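Local coordinates for protein alpha-Amylase (Thermotoga maritima, PDB 2B5D) that is a glycosyl hydrolase family 57 protein, named an alpha-amylase, with a largely helical C-terminal region, at residues R429-S441 with P516-I528. Residues are numbered along the deposited sequence; the frame is centred on the assembly and turned at random.
Sequences RMIDLSKKYYNSS and PEINFRVMARDVI
Met430, Ile431 and Met523 form the apolar centre where the end of helix 418-436 meets the C-terminal tail of the chain. Met430, its CG anti to the backbone N (chi1 -175°), sets CG 3.9 Å from CG of Met523, then bends so that its methyl CE comes 3.9 Å from CB of Phe520. Met523, bent at chi2 and chi3, lays its CE across Ile431, 3.6 Å from CG1, and also touches Ala161 of helix 156-174. The phenyl ring of Phe520 turns its edge to the helix end, with CA of Ser434 and the carbonyl O of Tyr437 in the ring plane; its CD1 is 3.7 Å from CB of Ser434. Between the two parts, buried Ser434 donates a hydrogen bond from OG to the O of Ile431 (2.7 Å) in its own helix; that oxygen also takes the backbone N of Lys435, and the hydroxyl packs against C of Met523 and CB of Ala524. The packing joins parts of the helical C-terminal region of this family 57 protein: the short 3-10 segment 520-523 seats against the helix, while Phe520 also touches Glu446 and Asn450 of helix 443-458. Further out, the methyl of Ala524 meets both CG of Lys435 and, at 3.7 Å, CD1 of Tyr438. The Tyr438 ring swings back from the type I turn 437-440 over the aliphatic part of Arg521, whose CD lies 3.9 Å from the ring centroid in a CH-pi contact, with ring and guanidinium planes 85° apart. Phe520 CE2 lies over one face of that guanidinium, toward its rim, and Arg521 CG over a face of the Phe520 ring. NH2 of Arg521 forms a salt bridge with Glu446, while NH1 points toward the turn, where its hydrogen bond to the O of Tyr438 is doubtful because that oxygen is modelled too close to a neighbour.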
# COMPACT_ATOMS: atom_id res chain seq x y z
N ARG A 429 23.19 3.05 24.03
CA ARG A 429 22.76 4.19 24.84
C ARG A 429 22.17 3.74 26.14
O ARG A 429 22.38 4.37 27.16
CB ARG A 429 21.72 5.07 24.12
CG ARG A 429 22.31 6.25 23.38
CD ARG A 429 22.08 6.14 21.87
NE ARG A 429 20.73 6.56 21.46
CZ ARG A 429 20.48 7.45 20.50
NH1 ARG A 429 19.22 7.75 20.20
NH2 ARG A 429 21.47 8.02 19.81
N MET A 430 21.37 2.68 26.11
CA MET A 430 20.71 2.18 27.33
C MET A 430 21.72 1.79 28.43
O MET A 430 21.42 1.93 29.63
CB MET A 430 19.84 0.97 27.01
CG MET A 430 19.02 0.46 28.18
SD MET A 430 17.68 1.63 28.58
CE MET A 430 17.56 1.61 30.35
N ILE A 431 22.89 1.31 27.99
CA ILE A 431 23.91 0.78 28.88
C ILE A 431 24.63 1.95 29.53
O ILE A 431 24.71 2.01 30.75
CB ILE A 431 24.90 -0.18 28.16
CG1 ILE A 431 24.23 -1.53 27.85
CG2 ILE A 431 26.09 -0.48 29.05
CD1 ILE A 431 24.85 -2.23 26.66
N ASP A 432 25.15 2.87 28.70
CA ASP A 432 25.63 4.19 29.13
C ASP A 432 24.77 4.83 30.19
O ASP A 432 25.24 5.12 31.26
CB ASP A 432 25.69 5.14 27.95
CG ASP A 432 26.80 4.81 27.01
OD1 ASP A 432 27.42 3.75 27.19
OD2 ASP A 432 27.07 5.59 26.08
N LEU A 433 23.51 5.04 29.90
CA LEU A 433 22.68 5.74 30.85
C LEU A 433 22.41 4.96 32.13
O LEU A 433 22.15 5.55 33.21
CB LEU A 433 21.37 6.17 30.16
CG LEU A 433 21.43 7.01 28.86
CD1 LEU A 433 20.04 7.25 28.34
CD2 LEU A 433 22.12 8.33 29.08
N SER A 434 22.41 3.63 32.04
CA SER A 434 22.10 2.85 33.23
C SER A 434 23.28 2.93 34.21
O SER A 434 23.07 2.89 35.42
CB SER A 434 21.77 1.38 32.90
OG SER A 434 22.95 0.76 32.39
N LYS A 435 24.48 3.03 33.67
CA LYS A 435 25.70 3.17 34.44
C LYS A 435 25.79 4.62 34.97
O LYS A 435 25.96 4.83 36.18
CB LYS A 435 26.93 2.85 33.59
CG LYS A 435 27.19 1.35 33.35
CD LYS A 435 28.35 1.13 32.38
CE LYS A 435 28.53 -0.36 32.05
NZ LYS A 435 29.35 -0.54 30.75
N LYS A 436 25.65 5.60 34.07
CA LYS A 436 25.56 7.01 34.45
C LYS A 436 24.56 7.31 35.58
O LYS A 436 24.87 8.08 36.49
CB LYS A 436 25.32 7.87 33.21
CG LYS A 436 25.24 9.38 33.46
CD LYS A 436 25.14 10.16 32.15
CE LYS A 436 25.19 11.68 32.39
NZ LYS A 436 23.84 12.29 32.60
N TYR A 437 23.40 6.67 35.60
CA TYR A 437 22.41 6.98 36.65
C TYR A 437 22.26 5.85 37.62
O TYR A 437 21.24 5.76 38.32
CB TYR A 437 21.04 7.34 36.06
CG TYR A 437 21.01 8.65 35.25
CD1 TYR A 437 20.69 9.86 35.87
CD2 TYR A 437 21.34 8.66 33.88
CE1 TYR A 437 20.68 11.06 35.14
CE2 TYR A 437 21.33 9.82 33.14
CZ TYR A 437 21.01 11.03 33.78
OH TYR A 437 21.00 12.18 33.03
N TYR A 438 23.28 4.99 37.69
CA TYR A 438 23.26 3.84 38.60
C TYR A 438 22.86 4.23 40.02
O TYR A 438 21.97 3.61 40.63
CB TYR A 438 24.59 3.04 38.58
CG TYR A 438 24.41 1.72 39.32
CD1 TYR A 438 23.87 0.59 38.68
CD2 TYR A 438 24.74 1.61 40.68
CE1 TYR A 438 23.66 -0.60 39.36
CE2 TYR A 438 24.54 0.43 41.38
CZ TYR A 438 24.00 -0.67 40.71
OH TYR A 438 23.80 -1.84 41.41
N ASN A 439 23.49 5.30 40.51
CA ASN A 439 23.30 5.77 41.89
C ASN A 439 22.33 6.92 42.11
O ASN A 439 22.16 7.36 43.27
CB ASN A 439 24.66 6.12 42.49
CG ASN A 439 25.55 4.92 42.54
OD1 ASN A 439 25.28 3.96 43.26
ND2 ASN A 439 26.59 4.92 41.72
N SER A 440 21.70 7.39 41.03
CA SER A 440 20.58 8.33 41.11
C SER A 440 19.49 7.89 42.10
O SER A 440 19.21 6.71 42.26
CB SER A 440 19.97 8.55 39.71
OG SER A 440 18.69 9.18 39.77
N SER A 441 18.89 8.86 42.78
CA SER A 441 17.69 8.59 43.59
C SER A 441 16.47 9.38 43.06
O SER A 441 15.41 9.40 43.68
CB SER A 441 17.95 8.92 45.06
OG SER A 441 18.14 10.33 45.20
N PRO A 516 6.10 -4.02 35.38
CA PRO A 516 5.98 -2.92 36.34
C PRO A 516 7.13 -2.84 37.35
O PRO A 516 7.50 -1.76 37.80
CB PRO A 516 4.64 -3.21 37.07
CG PRO A 516 4.22 -4.63 36.65
CD PRO A 516 4.90 -4.87 35.32
N GLU A 517 7.69 -4.00 37.70
CA GLU A 517 8.75 -4.16 38.68
C GLU A 517 10.13 -4.03 38.09
O GLU A 517 11.11 -4.25 38.79
CB GLU A 517 8.66 -5.58 39.19
CG GLU A 517 9.24 -6.63 38.12
CD GLU A 517 8.20 -7.21 37.10
OE1 GLU A 517 7.13 -6.60 36.95
OE2 GLU A 517 8.46 -8.28 36.47
N ILE A 518 10.25 -3.73 36.80
CA ILE A 518 11.57 -3.71 36.19
C ILE A 518 12.49 -2.67 36.87
O ILE A 518 12.03 -1.71 37.52
CB ILE A 518 11.47 -3.50 34.64
CG1 ILE A 518 12.65 -4.15 33.88
CG2 ILE A 518 11.33 -2.04 34.28
CD1 ILE A 518 12.57 -4.00 32.34
N ASN A 519 13.79 -2.82 36.68
CA ASN A 519 14.73 -1.88 37.18
C ASN A 519 15.79 -1.68 36.16
O ASN A 519 16.52 -2.58 35.92
CB ASN A 519 15.41 -2.45 38.43
CG ASN A 519 16.30 -1.41 39.15
OD1 ASN A 519 17.09 -0.65 38.52
ND2 ASN A 519 16.21 -1.41 40.46
N PHE A 520 15.95 -0.48 35.64
CA PHE A 520 16.84 -0.23 34.51
C PHE A 520 18.24 -0.63 34.82
O PHE A 520 19.07 -0.72 33.92
CB PHE A 520 16.81 1.26 34.11
CG PHE A 520 17.51 2.19 35.11
CD1 PHE A 520 18.85 2.54 34.93
CD2 PHE A 520 16.82 2.69 36.23
CE1 PHE A 520 19.50 3.36 35.87
CE2 PHE A 520 17.46 3.51 37.15
CZ PHE A 520 18.80 3.84 36.97
N ARG A 521 18.53 -0.77 36.13
CA ARG A 521 19.90 -1.08 36.59
C ARG A 521 20.44 -2.47 36.18
O ARG A 521 21.69 -2.61 35.99
CB ARG A 521 20.13 -0.69 38.06
CG ARG A 521 20.46 0.84 38.21
CD ARG A 521 20.47 1.36 39.66
NE ARG A 521 19.13 1.38 40.23
CZ ARG A 521 18.38 2.47 40.42
NH1 ARG A 521 18.85 3.68 40.16
NH2 ARG A 521 17.17 2.36 40.92
N VAL A 522 19.52 -3.42 35.89
CA VAL A 522 19.92 -4.65 35.15
C VAL A 522 20.89 -4.38 34.02
O VAL A 522 21.75 -5.23 33.71
CB VAL A 522 18.76 -5.52 34.50
CG1 VAL A 522 18.24 -6.60 35.43
CG2 VAL A 522 17.65 -4.68 33.80
N MET A 523 20.80 -3.22 33.39
CA MET A 523 21.66 -2.96 32.19
C MET A 523 23.04 -2.47 32.53
O MET A 523 23.90 -2.30 31.66
CB MET A 523 20.98 -1.98 31.23
CG MET A 523 19.68 -2.54 30.60
SD MET A 523 20.02 -3.94 29.51
CE MET A 523 21.06 -3.26 28.18
N ALA A 524 23.25 -2.20 33.81
CA ALA A 524 24.57 -1.70 34.20
C ALA A 524 25.51 -2.81 34.75
O ALA A 524 26.66 -2.50 35.13
CB ALA A 524 24.42 -0.54 35.22
N ARG A 525 25.03 -4.06 34.80
CA ARG A 525 25.82 -5.18 35.38
C ARG A 525 26.98 -5.57 34.52
O ARG A 525 27.01 -5.26 33.34
CB ARG A 525 24.99 -6.39 35.64
CG ARG A 525 23.81 -6.17 36.51
CD ARG A 525 22.80 -6.83 35.67
NE ARG A 525 22.27 -8.07 36.15
CZ ARG A 525 21.58 -8.95 35.41
NH1 ARG A 525 21.36 -8.79 34.10
NH2 ARG A 525 21.11 -10.01 36.04
N ASP A 526 27.98 -6.23 35.12
CA ASP A 526 29.11 -6.73 34.31
C ASP A 526 28.70 -7.91 33.45
O ASP A 526 27.64 -8.55 33.68
CB ASP A 526 30.36 -7.13 35.13
CG ASP A 526 31.67 -6.98 34.29
OD1 ASP A 526 31.60 -6.20 33.25
OD2 ASP A 526 32.73 -7.62 34.65
N VAL A 527 29.55 -8.17 32.47
CA VAL A 527 29.37 -9.27 31.58
C VAL A 527 30.68 -10.02 31.45
O VAL A 527 31.72 -9.50 31.84
CB VAL A 527 28.92 -8.76 30.16
CG1 VAL A 527 27.58 -8.05 30.28
CG2 VAL A 527 30.05 -7.89 29.48
N ILE A 528 30.60 -11.27 31.00
CA ILE A 528 31.56 -11.86 30.05
C ILE A 528 31.94 -13.33 30.29
O ILE A 528 31.07 -14.22 30.34
CB ILE A 528 32.76 -10.91 29.72
CG1 ILE A 528 33.00 -10.84 28.20
CG2 ILE A 528 34.02 -11.31 30.47
CD1 ILE A 528 33.93 -9.57 27.67